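R.MvaI (Kocuria varians, PDB 2OA9) is a monomeric restriction endonuclease that recognises its DNA target sequence asymmetrically and probably uses divalent metal ions to cleave it. Local coordinates at residues K36-L41 and Y182-A187; T71-S76 and N157-K162; I123-E128 and R200-G205; N188-L193 and E237-Y242. All coordinates share one frame; numbering follows the deposited sequence.

Contact 1: residues K36-L41 and Y182-A187; sequences KTFEDL and YKYNSA
T37 OG1 is gripped by hydrogen bonds with T26 OG1 and G33 O, and lies at the edge of the Y182 ring, 3.7 Å from Y182 CD1. OG1 sits beside the backbone N (chi1 -65°), which leaves CG2 anti to it and lets the hydroxyl reach back to G33, one helical turn earlier; a threonine thus offers both a polar and an apolar branch here. The Y184 hydroxyl comes up against the same turn, 3.2 Å from T37 CB. It is hydrogen-bonded to I34 O, while F38 N, though near, is poorly angled for a bond. Beyond the hydroxyl, F38 and Y184 form a T-shaped pair: F38 CD1 stands over the centre of the tyrosine ring, the centroids are 5.1 Å apart and the planes meet at 73°. L41 CD1 touches Y184 CE1 at 3.8 Å. Residues 36-41 of helix 33-49 run nearly perpendicular to residues 182-187 of strand 179-192, the helix packing on the mixed sheet of this PDDEXK-clan nuclease. F38 also touches I59, a residue of a known calcium site. Tyrosine suits its place because its ring fills the helix-sheet interface while its hydroxyl bonds to the backbone carbonyl of I34, joining apolar packing to a directed anchor.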
loop_
_atom_site.group_PDB
_atom_site.type_symbol
_atom_site.label_atom_id
_atom_site.label_comp_id
_atom_site.label_asym_id
_atom_site.label_seq_id
_atom_site.Cartn_x
_atom_site.Cartn_y
_atom_site.Cartn_z
ATOM N N LYS A 36 11.747 -11.245 11.630
ATOM C CA LYS A 36 11.310 -11.229 13.023
ATOM C C LYS A 36 12.478 -10.966 13.981
ATOM O O LYS A 36 12.328 -10.283 14.989
ATOM C CB LYS A 36 10.610 -12.558 13.380
ATOM C CG LYS A 36 10.030 -12.653 14.797
ATOM C CD LYS A 36 10.224 -14.043 15.424
ATOM C CE LYS A 36 10.720 -13.962 16.862
ATOM N NZ LYS A 36 9.914 -13.031 17.702
ATOM N N THR A 37 13.645 -11.509 13.666
ATOM C CA THR A 37 14.817 -11.242 14.472
ATOM C C THR A 37 15.128 -9.753 14.398
ATOM O O THR A 37 15.455 -9.154 15.407
ATOM C CB THR A 37 16.008 -12.065 14.008
ATOM O OG1 THR A 37 15.746 -13.461 14.225
ATOM C CG2 THR A 37 17.258 -11.761 14.830
ATOM N N PHE A 38 15.018 -9.161 13.206
ATOM C CA PHE A 38 15.250 -7.714 13.084
ATOM C C PHE A 38 14.273 -6.908 13.958
ATOM O O PHE A 38 14.665 -5.953 14.634
ATOM C CB PHE A 38 15.172 -7.300 11.605
ATOM C CG PHE A 38 15.637 -5.900 11.341
ATOM C CD1 PHE A 38 16.934 -5.651 10.994
ATOM C CD2 PHE A 38 14.765 -4.857 11.389
ATOM C CE1 PHE A 38 17.362 -4.385 10.723
ATOM C CE2 PHE A 38 15.207 -3.566 11.136
ATOM C CZ PHE A 38 16.512 -3.358 10.801
ATOM N N GLU A 39 13.003 -7.313 13.933
ATOM C CA GLU A 39 11.965 -6.700 14.770
ATOM C C GLU A 39 12.318 -6.797 16.245
ATOM O O GLU A 39 12.155 -5.833 16.985
ATOM C CB GLU A 39 10.608 -7.368 14.547
ATOM C CG GLU A 39 9.956 -7.125 13.187
ATOM C CD GLU A 39 8.633 -7.892 13.074
ATOM O OE1 GLU A 39 8.087 -8.321 14.124
ATOM O OE2 GLU A 39 8.122 -8.070 11.961
ATOM N N ASP A 40 12.812 -7.961 16.685
ATOM C CA ASP A 40 13.284 -8.120 18.070
ATOM C C ASP A 40 14.436 -7.196 18.461
ATOM O O ASP A 40 14.498 -6.669 19.566
ATOM C CB ASP A 40 13.762 -9.564 18.330
ATOM C CG ASP A 40 12.661 -10.602 18.174
ATOM O OD1 ASP A 40 11.460 -10.260 18.304
ATOM O OD2 ASP A 40 12.920 -11.814 17.947
ATOM N N LEU A 41 15.374 -7.004 17.542
ATOM C CA LEU A 41 16.551 -6.220 17.831
ATOM C C LEU A 41 16.176 -4.737 17.876
ATOM O O LEU A 41 16.704 -3.959 18.664
ATOM C CB LEU A 41 17.618 -6.499 16.780
ATOM C CG LEU A 41 18.252 -7.895 16.801
ATOM C CD1 LEU A 41 18.963 -8.190 15.494
ATOM C CD2 LEU A 41 19.194 -8.053 17.990
ATOM N N TYR A 182 22.113 -14.221 12.616
ATOM C CA TYR A 182 21.875 -13.396 11.435
ATOM C C TYR A 182 22.758 -12.162 11.520
ATOM O O TYR A 182 22.966 -11.598 12.623
ATOM C CB TYR A 182 20.421 -12.947 11.323
ATOM C CG TYR A 182 19.441 -14.027 10.948
ATOM C CD1 TYR A 182 18.335 -14.286 11.730
ATOM C CD2 TYR A 182 19.607 -14.769 9.795
ATOM C CE1 TYR A 182 17.421 -15.265 11.385
ATOM C CE2 TYR A 182 18.696 -15.780 9.446
ATOM C CZ TYR A 182 17.610 -16.009 10.249
ATOM O OH TYR A 182 16.692 -16.980 9.926
ATOM N N LYS A 183 23.228 -11.696 10.371
ATOM C CA LYS A 183 23.998 -10.463 10.253
ATOM C C LYS A 183 23.384 -9.644 9.121
ATOM O O LYS A 183 23.328 -10.136 7.979
ATOM C CB LYS A 183 25.447 -10.786 9.918
ATOM C CG LYS A 183 26.297 -9.566 9.874
ATOM C CD LYS A 183 27.736 -9.906 9.699
ATOM C CE LYS A 183 28.557 -8.641 9.551
ATOM N N TYR A 184 22.876 -8.467 9.445
ATOM C CA TYR A 184 22.163 -7.661 8.476
ATOM C C TYR A 184 23.079 -6.836 7.593
ATOM O O TYR A 184 23.956 -6.111 8.072
ATOM C CB TYR A 184 21.112 -6.806 9.227
ATOM C CG TYR A 184 20.080 -7.718 9.900
ATOM C CD1 TYR A 184 20.266 -8.126 11.211
ATOM C CD2 TYR A 184 18.982 -8.187 9.200
ATOM C CE1 TYR A 184 19.398 -9.015 11.797
ATOM C CE2 TYR A 184 18.114 -9.085 9.772
ATOM C CZ TYR A 184 18.316 -9.496 11.073
ATOM O OH TYR A 184 17.433 -10.392 11.657
ATOM N N ASN A 185 22.882 -6.940 6.299
ATOM C CA ASN A 185 23.712 -6.242 5.348
ATOM C C ASN A 185 23.393 -4.769 5.289
ATOM O O ASN A 185 24.297 -3.940 5.215
ATOM C CB ASN A 185 23.524 -6.817 3.935
ATOM C CG ASN A 185 23.848 -8.282 3.854
ATOM O OD1 ASN A 185 24.897 -8.718 4.339
ATOM N ND2 ASN A 185 22.940 -9.056 3.245
ATOM N N SER A 186 22.103 -4.488 5.198
ATOM C CA SER A 186 21.599 -3.140 5.004
ATOM C C SER A 186 20.134 -3.129 5.232
ATOM O O SER A 186 19.513 -4.193 5.373
ATOM C CB SER A 186 21.878 -2.616 3.589
ATOM O OG SER A 186 21.191 -3.349 2.588
ATOM N N ALA A 187 19.591 -1.923 5.285
ATOM C CA ALA A 187 18.164 -1.713 5.393
ATOM C C ALA A 187 17.793 -0.543 4.479
ATOM O O ALA A 187 18.434 0.486 4.486
ATOM C CB ALA A 187 17.748 -1.479 6.843
#

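Contact 2: residues T71-S76 and N157-K162; sequences TLFTKS and NQLDKK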
loop_
_atom_site.group_PDB
_atom_site.type_symbol
_atom_site.label_atom_id
_atom_site.label_comp_id
_atom_site.label_asym_id
_atom_site.label_seq_id
_atom_site.Cartn_x
_atom_site.Cartn_y
_atom_site.Cartn_z
ATOM N N THR A 71 -1.246 -2.656 0.803
ATOM C CA THR A 71 -2.283 -1.650 0.719
ATOM C C THR A 71 -1.822 -0.387 1.411
ATOM O O THR A 71 -1.651 -0.373 2.609
ATOM C CB THR A 71 -3.529 -2.181 1.396
ATOM O OG1 THR A 71 -3.965 -3.346 0.691
ATOM C CG2 THR A 71 -4.666 -1.162 1.346
ATOM N N LEU A 72 -1.646 0.674 0.644
ATOM C CA LEU A 72 -1.201 1.961 1.174
ATOM C C LEU A 72 -2.279 2.576 2.045
ATOM O O LEU A 72 -2.000 3.062 3.125
ATOM C CB LEU A 72 -0.868 2.903 0.024
ATOM C CG LEU A 72 0.306 2.426 -0.855
ATOM C CD1 LEU A 72 0.334 3.133 -2.201
ATOM C CD2 LEU A 72 1.617 2.608 -0.140
ATOM N N PHE A 73 -3.500 2.544 1.544
ATOM C CA PHE A 73 -4.679 3.068 2.229
ATOM C C PHE A 73 -5.917 2.670 1.466
ATOM O O PHE A 73 -5.845 2.219 0.331
ATOM C CB PHE A 73 -4.596 4.608 2.377
ATOM C CG PHE A 73 -4.498 5.366 1.063
ATOM C CD1 PHE A 73 -5.606 5.711 0.338
ATOM C CD2 PHE A 73 -3.260 5.723 0.563
ATOM C CE1 PHE A 73 -5.509 6.429 -0.854
ATOM C CE2 PHE A 73 -3.147 6.384 -0.649
ATOM C CZ PHE A 73 -4.276 6.741 -1.365
ATOM N N THR A 74 -7.069 2.873 2.086
ATOM C CA THR A 74 -8.364 2.710 1.451
ATOM C C THR A 74 -9.073 4.056 1.496
ATOM O O THR A 74 -8.951 4.824 2.485
ATOM C CB THR A 74 -9.232 1.610 2.149
ATOM O OG1 THR A 74 -9.377 1.900 3.549
ATOM C CG2 THR A 74 -8.564 0.275 2.114
ATOM N N LYS A 75 -9.800 4.369 0.429
ATOM C CA LYS A 75 -10.502 5.638 0.336
ATOM C C LYS A 75 -11.483 5.611 -0.806
ATOM O O LYS A 75 -11.097 5.328 -1.956
ATOM C CB LYS A 75 -9.530 6.819 0.172
ATOM C CG LYS A 75 -10.164 8.226 0.038
ATOM C CD LYS A 75 -10.753 8.689 1.350
ATOM C CE LYS A 75 -11.322 10.079 1.189
ATOM N NZ LYS A 75 -12.600 10.059 0.421
ATOM N N SER A 76 -12.725 5.945 -0.456
ATOM C CA SER A 76 -13.809 6.099 -1.411
ATOM C C SER A 76 -13.665 7.346 -2.267
ATOM O O SER A 76 -13.040 8.307 -1.856
ATOM C CB SER A 76 -15.154 6.136 -0.686
ATOM O OG SER A 76 -15.510 4.838 -0.240
ATOM N N ASN A 157 -4.197 13.625 1.913
ATOM C CA ASN A 157 -4.621 13.483 3.287
ATOM C C ASN A 157 -4.512 12.029 3.753
ATOM O O ASN A 157 -4.074 11.793 4.860
ATOM C CB ASN A 157 -6.061 13.996 3.473
ATOM C CG ASN A 157 -6.595 13.732 4.861
ATOM O OD1 ASN A 157 -7.528 12.949 5.046
ATOM N ND2 ASN A 157 -6.000 14.401 5.859
ATOM N N GLN A 158 -4.875 11.069 2.899
ATOM C CA GLN A 158 -4.733 9.662 3.223
ATOM C C GLN A 158 -3.287 9.274 3.437
ATOM O O GLN A 158 -2.940 8.542 4.393
ATOM C CB GLN A 158 -5.306 8.808 2.093
ATOM C CG GLN A 158 -6.786 8.825 2.059
ATOM C CD GLN A 158 -7.359 8.279 3.336
ATOM O OE1 GLN A 158 -7.152 7.108 3.658
ATOM N NE2 GLN A 158 -8.023 9.143 4.111
ATOM N N LEU A 159 -2.430 9.776 2.563
ATOM C CA LEU A 159 -1.002 9.496 2.664
ATOM C C LEU A 159 -0.434 10.076 3.969
ATOM O O LEU A 159 0.253 9.373 4.705
ATOM C CB LEU A 159 -0.232 10.025 1.456
ATOM C CG LEU A 159 -0.461 9.305 0.124
ATOM C CD1 LEU A 159 0.039 10.201 -0.985
ATOM C CD2 LEU A 159 0.199 7.911 0.055
ATOM N N ASP A 160 -0.765 11.335 4.250
ATOM C CA ASP A 160 -0.379 12.003 5.497
ATOM C C ASP A 160 -0.846 11.232 6.741
ATOM O O ASP A 160 -0.110 11.150 7.724
ATOM C CB ASP A 160 -0.959 13.425 5.555
ATOM C CG ASP A 160 -0.313 14.390 4.563
ATOM O OD1 ASP A 160 0.777 14.114 4.005
ATOM O OD2 ASP A 160 -0.843 15.490 4.292
ATOM N N LYS A 161 -2.054 10.685 6.709
ATOM C CA LYS A 161 -2.638 10.027 7.874
ATOM C C LYS A 161 -2.227 8.571 8.027
ATOM O O LYS A 161 -2.146 8.082 9.151
ATOM C CB LYS A 161 -4.167 10.064 7.802
ATOM C CG LYS A 161 -4.857 11.142 8.613
ATOM C CD LYS A 161 -6.362 10.849 8.696
ATOM C CE LYS A 161 -7.068 11.027 7.359
ATOM N NZ LYS A 161 -8.226 11.971 7.468
ATOM N N LYS A 162 -1.974 7.878 6.906
ATOM C CA LYS A 162 -1.961 6.420 6.892
ATOM C C LYS A 162 -0.604 5.805 6.569
ATOM O O LYS A 162 -0.373 4.668 6.930
ATOM C CB LYS A 162 -3.017 5.835 5.933
ATOM C CG LYS A 162 -4.454 6.261 6.235
ATOM C CD LYS A 162 -4.787 6.086 7.690
ATOM C CE LYS A 162 -6.279 6.236 7.957
ATOM N NZ LYS A 162 -7.003 4.967 7.670
HETATM O O HOH W 1 -6.820 3.432 5.135
#
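F73 lays one face of its ring against the aliphatic root of Q158, whose CB stands 3.7 Å from the ring centroid and 16° off the ring normal, a CH-pi contact. The ring reaches the helix because CG sits between the backbone N and the carbonyl carbon (chi1 60°), a constrained setting that directs it at residues 157-162. Beside Q158, the branched end of L159 brings CD2 to 3.7 Å from F73 CE2, so the phenyl spans two successive helical residues. F73 belongs to strand 69-74, an edge strand of an antiparallel sheet, and residues 157-162 of helix 152-162 run at 116° to residues 71-74. The ring also stacks on F232 of the adjoining strand 225-235, which ties the helix contact to the sheet's packing. Further along, K75 crosses Q158 at about a right angle, K75 CB 3.9 Å from Q158 CG, while its NZ turns away to a 2.9 Å hydrogen bond with S76 O. Lysine can thus pack with its methylenes and still lead its charge away from the helix. A water between T74 N and K162 NZ accepts from both, at 3.1 Å and 3.0 Å, linking the strand backbone to the end of the helix.

Contact 3: residues I123-E128 and R200-G205; sequences IDIDWE and RGIENG. With CD (cadmium ion), chain G.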
loop_
_atom_site.group_PDB
_atom_site.type_symbol
_atom_site.label_atom_id
_atom_site.label_comp_id
_atom_site.label_asym_id
_atom_site.label_seq_id
_atom_site.Cartn_x
_atom_site.Cartn_y
_atom_site.Cartn_z
ATOM N N ILE A 123 -8.003 3.815 -14.920
ATOM C CA ILE A 123 -7.771 5.069 -14.189
ATOM C C ILE A 123 -7.046 6.056 -15.109
ATOM O O ILE A 123 -6.157 5.693 -15.880
ATOM C CB ILE A 123 -6.935 4.836 -12.922
ATOM C CG1 ILE A 123 -7.569 3.751 -12.017
ATOM C CG2 ILE A 123 -6.709 6.164 -12.152
ATOM C CD1 ILE A 123 -8.876 4.159 -11.412
ATOM N N ASP A 124 -7.492 7.294 -15.112
ATOM C CA ASP A 124 -6.799 8.366 -15.822
ATOM C C ASP A 124 -6.520 9.516 -14.856
ATOM O O ASP A 124 -7.385 9.937 -14.084
ATOM C CB ASP A 124 -7.541 8.844 -17.109
ATOM C CG ASP A 124 -6.689 9.687 -17.985
ATOM O OD1 ASP A 124 -5.660 9.178 -18.513
ATOM O OD2 ASP A 124 -6.923 10.905 -18.173
ATOM N N ILE A 125 -5.315 10.062 -14.920
ATOM C CA ILE A 125 -4.967 11.192 -14.081
ATOM C C ILE A 125 -5.295 12.491 -14.809
ATOM O O ILE A 125 -4.731 12.800 -15.839
ATOM C CB ILE A 125 -3.469 11.166 -13.632
ATOM C CG1 ILE A 125 -3.007 9.796 -13.147
ATOM C CG2 ILE A 125 -3.258 12.216 -12.545
ATOM C CD1 ILE A 125 -3.701 9.223 -11.881
ATOM N N ASP A 126 -6.215 13.262 -14.241
ATOM C CA ASP A 126 -6.569 14.579 -14.749
ATOM C C ASP A 126 -5.677 15.583 -14.017
ATOM O O ASP A 126 -6.105 16.197 -13.067
ATOM C CB ASP A 126 -8.059 14.813 -14.486
ATOM C CG ASP A 126 -8.591 16.045 -15.114
ATOM O OD1 ASP A 126 -7.775 16.928 -15.558
ATOM O OD2 ASP A 126 -9.824 16.201 -15.179
ATOM N N TRP A 127 -4.454 15.740 -14.495
ATOM C CA TRP A 127 -3.454 16.535 -13.779
ATOM C C TRP A 127 -3.870 18.006 -13.613
ATOM O O TRP A 127 -3.607 18.624 -12.578
ATOM C CB TRP A 127 -2.089 16.453 -14.491
ATOM C CG TRP A 127 -1.415 15.101 -14.418
ATOM C CD1 TRP A 127 -1.414 14.117 -15.386
ATOM C CD2 TRP A 127 -0.628 14.583 -13.332
ATOM N NE1 TRP A 127 -0.701 13.033 -14.941
ATOM C CE2 TRP A 127 -0.191 13.298 -13.699
ATOM C CE3 TRP A 127 -0.223 15.088 -12.087
ATOM C CZ2 TRP A 127 0.568 12.498 -12.849
ATOM C CZ3 TRP A 127 0.546 14.289 -11.268
ATOM C CH2 TRP A 127 0.939 13.035 -11.655
ATOM N N GLU A 128 -4.513 18.564 -14.631
ATOM C CA GLU A 128 -4.898 19.978 -14.599
ATOM C C GLU A 128 -5.983 20.258 -13.569
ATOM O O GLU A 128 -5.972 21.281 -12.910
ATOM C CB GLU A 128 -5.351 20.457 -15.975
ATOM C CG GLU A 128 -5.716 21.947 -16.041
ATOM C CD GLU A 128 -4.555 22.903 -15.781
ATOM O OE1 GLU A 128 -3.367 22.481 -15.845
ATOM O OE2 GLU A 128 -4.828 24.107 -15.535
ATOM N N ARG A 200 1.814 8.996 -10.664
ATOM C CA ARG A 200 2.698 8.456 -11.702
ATOM C C ARG A 200 2.691 6.938 -11.678
ATOM O O ARG A 200 2.623 6.272 -12.699
ATOM C CB ARG A 200 4.150 8.947 -11.573
ATOM C CG ARG A 200 4.363 10.405 -11.874
ATOM C CD ARG A 200 5.881 10.773 -11.853
ATOM N NE ARG A 200 6.570 10.544 -10.562
ATOM C CZ ARG A 200 7.274 9.428 -10.180
ATOM N NH1 ARG A 200 7.429 8.398 -10.964
ATOM N NH2 ARG A 200 7.864 9.357 -8.988
ATOM N N GLY A 201 2.691 6.379 -10.488
ATOM C CA GLY A 201 2.691 4.939 -10.346
ATOM C C GLY A 201 1.445 4.262 -10.861
ATOM O O GLY A 201 1.523 3.205 -11.439
ATOM N N ILE A 202 0.296 4.927 -10.680
ATOM C CA ILE A 202 -0.936 4.465 -11.321
ATOM C C ILE A 202 -0.828 4.507 -12.851
ATOM O O ILE A 202 -1.098 3.529 -13.532
ATOM C CB ILE A 202 -2.158 5.279 -10.789
ATOM C CG1 ILE A 202 -2.386 4.987 -9.306
ATOM C CG2 ILE A 202 -3.428 4.906 -11.601
ATOM C CD1 ILE A 202 -3.342 5.934 -8.612
ATOM N N GLU A 203 -0.379 5.639 -13.413
ATOM C CA GLU A 203 -0.201 5.773 -14.868
ATOM C C GLU A 203 0.725 4.697 -15.433
ATOM O O GLU A 203 0.523 4.191 -16.531
ATOM C CB GLU A 203 0.451 7.129 -15.232
ATOM C CG GLU A 203 -0.343 8.336 -14.855
ATOM C CD GLU A 203 0.243 9.606 -15.450
ATOM O OE1 GLU A 203 1.475 9.869 -15.325
ATOM O OE2 GLU A 203 -0.544 10.390 -16.022
ATOM N N ASN A 204 1.771 4.384 -14.674
ATOM C CA ASN A 204 2.811 3.420 -15.104
ATOM C C ASN A 204 2.361 1.965 -15.052
ATOM O O ASN A 204 3.006 1.120 -15.632
ATOM C CB ASN A 204 4.048 3.572 -14.234
ATOM C CG ASN A 204 4.729 4.937 -14.419
ATOM O OD1 ASN A 204 4.456 5.640 -15.393
ATOM N ND2 ASN A 204 5.572 5.307 -13.488
ATOM N N GLY A 205 1.248 1.697 -14.364
ATOM C CA GLY A 205 0.709 0.366 -14.155
ATOM C C GLY A 205 1.256 -0.333 -12.930
ATOM O O GLY A 205 0.961 -1.503 -12.694
HETATM CD CD CD G . -4.951 10.896 -19.850
HETATM O O HOH W 2 -3.075 9.406 -16.718
HETATM O O HOH W 3 -3.921 11.958 -18.175
#
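A metal site at the end of strand 119-126 adjoins this contact, in which I125 and W127 meet E203 of helix 195-204. D124 and I125 are ligands of a calcium site known for this protein; here a cadmium ion is held by both carboxylate oxygens of D124, OD1 at 2.3 Å and OD2 at 2.6 Å, together with a water that donates to I125 O. The strand is an outer strand of a three-stranded antiparallel sheet, and the helix packs on it by way of isoleucines: I123 CG2 and I202 CG2 meet at 3.6 Å. Branching at CB suits both, since I202 CG2, anti to its own nitrogen, is turned toward the strand. I125 CG1 rests 3.5 Å from E203 CG, so the glutamate's aliphatic part continues this apolar seam before the chain ends in its carboxylate. A second water donates to E203 OE2 and D124 OD1 and accepts from I125 N, and probably eases the proximity of the two carboxylates. Tryptophan suits its place by offering a single in-plane N-H donor on a broad apolar ring, one face of which lies against I125 CG2. The indole NE1 of W127 donates to E203 OE2 at 2.9 Å, nearly straight at 166°; the oxygen lies close to the indole plane, yet the N-H meets it from above the carboxylate plane, 49° out.

Contact 4: residues N188-L193 and E237-Y242; sequences NLFTDL and EKLLEY. With CD (cadmium ion), chain E.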
loop_
_atom_site.group_PDB
_atom_site.type_symbol
_atom_site.label_atom_id
_atom_site.label_comp_id
_atom_site.label_asym_id
_atom_site.label_seq_id
_atom_site.Cartn_x
_atom_site.Cartn_y
_atom_site.Cartn_z
ATOM N N ASN A 188 16.752 -0.712 3.674
ATOM C CA ASN A 188 16.167 0.337 2.882
ATOM C C ASN A 188 14.929 0.815 3.620
ATOM O O ASN A 188 13.927 0.090 3.734
ATOM C CB ASN A 188 15.755 -0.183 1.505
ATOM C CG ASN A 188 16.920 -0.563 0.666
ATOM O OD1 ASN A 188 17.608 -1.543 0.970
ATOM N ND2 ASN A 188 17.104 0.132 -0.440
ATOM N N LEU A 189 15.007 2.033 4.158
ATOM C CA LEU A 189 13.933 2.609 4.974
ATOM C C LEU A 189 13.121 3.565 4.103
ATOM O O LEU A 189 13.585 4.620 3.703
ATOM C CB LEU A 189 14.512 3.380 6.181
ATOM C CG LEU A 189 13.456 3.949 7.124
ATOM C CD1 LEU A 189 12.658 2.914 7.841
ATOM C CD2 LEU A 189 14.128 4.940 8.148
ATOM N N PHE A 190 11.893 3.144 3.826
ATOM C CA PHE A 190 10.904 3.935 3.100
ATOM C C PHE A 190 10.362 4.933 4.105
ATOM O O PHE A 190 9.877 4.539 5.181
ATOM C CB PHE A 190 9.774 3.005 2.623
ATOM C CG PHE A 190 8.492 3.728 2.275
ATOM C CD1 PHE A 190 8.344 4.330 1.041
ATOM C CD2 PHE A 190 7.456 3.816 3.171
ATOM C CE1 PHE A 190 7.166 4.988 0.710
ATOM C CE2 PHE A 190 6.287 4.460 2.840
ATOM C CZ PHE A 190 6.137 5.023 1.600
ATOM N N THR A 191 10.361 6.212 3.741
ATOM C CA THR A 191 9.920 7.293 4.653
ATOM C C THR A 191 8.796 8.185 4.132
ATOM O O THR A 191 8.226 8.977 4.894
ATOM C CB THR A 191 11.106 8.206 5.068
ATOM O OG1 THR A 191 11.672 8.853 3.923
ATOM C CG2 THR A 191 12.262 7.456 5.709
ATOM N N ASP A 192 8.479 8.127 2.851
ATOM C CA ASP A 192 7.472 9.030 2.276
ATOM C C ASP A 192 7.101 8.608 0.885
ATOM O O ASP A 192 7.880 7.965 0.174
ATOM C CB ASP A 192 7.925 10.487 2.264
ATOM C CG ASP A 192 6.763 11.459 2.033
ATOM O OD1 ASP A 192 5.638 11.209 2.555
ATOM O OD2 ASP A 192 6.900 12.479 1.308
ATOM N N LEU A 193 5.869 8.943 0.520
ATOM C CA LEU A 193 5.386 8.842 -0.861
ATOM C C LEU A 193 4.505 10.037 -1.141
ATOM O O LEU A 193 3.552 10.260 -0.401
ATOM C CB LEU A 193 4.576 7.560 -1.072
ATOM C CG LEU A 193 3.924 7.333 -2.441
ATOM C CD1 LEU A 193 4.977 6.989 -3.410
ATOM C CD2 LEU A 193 2.900 6.186 -2.328
ATOM N N GLU A 237 8.299 -4.424 -3.165
ATOM C CA GLU A 237 9.573 -4.029 -3.816
ATOM C C GLU A 237 9.375 -2.835 -4.680
ATOM O O GLU A 237 10.220 -1.934 -4.728
ATOM C CB GLU A 237 10.155 -5.137 -4.717
ATOM C CG GLU A 237 11.011 -6.157 -4.038
ATOM C CD GLU A 237 12.434 -5.703 -3.835
ATOM O OE1 GLU A 237 12.638 -4.810 -3.044
ATOM O OE2 GLU A 237 13.349 -6.303 -4.431
ATOM N N LYS A 238 8.275 -2.830 -5.417
ATOM C CA LYS A 238 7.999 -1.759 -6.322
ATOM C C LYS A 238 7.921 -0.417 -5.643
ATOM O O LYS A 238 8.230 0.617 -6.231
ATOM C CB LYS A 238 6.716 -2.073 -7.033
ATOM C CG LYS A 238 6.533 -1.324 -8.287
ATOM C CD LYS A 238 5.722 -2.136 -9.295
ATOM C CE LYS A 238 6.397 -3.417 -9.782
ATOM N NZ LYS A 238 7.126 -3.274 -11.061
ATOM N N LEU A 239 7.504 -0.394 -4.392
ATOM C CA LEU A 239 7.461 0.832 -3.609
ATOM C C LEU A 239 8.829 1.539 -3.496
ATOM O O LEU A 239 8.884 2.767 -3.492
ATOM C CB LEU A 239 6.814 0.610 -2.235
ATOM C CG LEU A 239 6.640 1.853 -1.363
ATOM C CD1 LEU A 239 5.841 2.940 -2.057
ATOM C CD2 LEU A 239 5.958 1.426 -0.047
ATOM N N LEU A 240 9.943 0.795 -3.545
ATOM C CA LEU A 240 11.277 1.378 -3.555
ATOM C C LEU A 240 11.587 2.167 -4.813
ATOM O O LEU A 240 12.533 2.940 -4.840
ATOM C CB LEU A 240 12.361 0.313 -3.342
ATOM C CG LEU A 240 12.175 -0.530 -2.070
ATOM C CD1 LEU A 240 13.252 -1.544 -1.943
ATOM C CD2 LEU A 240 12.145 0.384 -0.800
ATOM N N GLU A 241 10.796 1.998 -5.857
ATOM C CA GLU A 241 10.930 2.845 -7.060
ATOM C C GLU A 241 10.310 4.221 -6.880
ATOM O O GLU A 241 10.780 5.219 -7.433
ATOM C CB GLU A 241 10.276 2.138 -8.251
ATOM C CG GLU A 241 10.035 2.957 -9.535
ATOM C CD GLU A 241 9.371 2.200 -10.671
ATOM O OE1 GLU A 241 9.294 0.973 -10.624
ATOM O OE2 GLU A 241 8.921 2.843 -11.642
ATOM N N TYR A 242 9.237 4.281 -6.101
ATOM C CA TYR A 242 8.424 5.495 -5.962
ATOM C C TYR A 242 8.628 6.310 -4.688
ATOM O O TYR A 242 8.369 7.515 -4.687
ATOM C CB TYR A 242 6.936 5.153 -6.045
ATOM C CG TYR A 242 6.573 4.677 -7.415
ATOM C CD1 TYR A 242 6.195 5.582 -8.416
ATOM C CD2 TYR A 242 6.678 3.320 -7.782
ATOM C CE1 TYR A 242 5.929 5.172 -9.681
ATOM C CE2 TYR A 242 6.396 2.876 -9.070
ATOM C CZ TYR A 242 6.009 3.814 -10.027
ATOM O OH TYR A 242 5.747 3.432 -11.271
HETATM CD CD CD E . 14.973 -4.923 -3.656
#
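The F190 ring is sandwiched between a methyl group and a peptide nitrogen: L239 CD2 stands over the centre of one face, 3.8 Å from the ring centroid and 10° off its normal, and D192 N lies over the centre of the opposite face. L239 drops onto the ring at about a right angle, its CG anti to the backbone N (chi1 -176°), and its other methyl, CD1, lies 3.7 Å from F190 CE1. A forked leucine suits this spot because both branches find the ring. F190 sits on strand 179-192 of the mixed sheet, and the short helix 236-242, whose backbone bonds span three residues, packs over it before the chain enters strand 244-248. L193 and Y242 run side by side, L193 CD1 being 3.8 Å from Y242 CB, while the tyrosine hydroxyl is hydrogen-bonded to D206 and N204. At the other end L240 CD2 reaches N188 CB at 4.3 Å, and E237 chelates a cadmium ion through OE1 at 2.4 Å and OE2 at 2.3 Å, with H62 the second protein ligand.

How the contacts relate
Contacts 1 and 4 are the buried ones and share strand 179-192, each setting a helix against it and each relying on an aromatic ring met over its face, by another ring in contact 1 and by a leucine methyl in contact 4. Contact 1 adds one tyrosine hydroxyl bonded to the helix backbone, whereas contact 4 is apolar between its segments and carries a metal only at its margin. Contacts 2 and 3 are partly buried and pair helices with outermost strands of two antiparallel sheets; both admit water, and contact 3 has a clear direct side-chain hydrogen bond across it. L193 of contact 4 packs on L72 and L159 of contact 2, and Y242 meets G201 and N204 of contact 3.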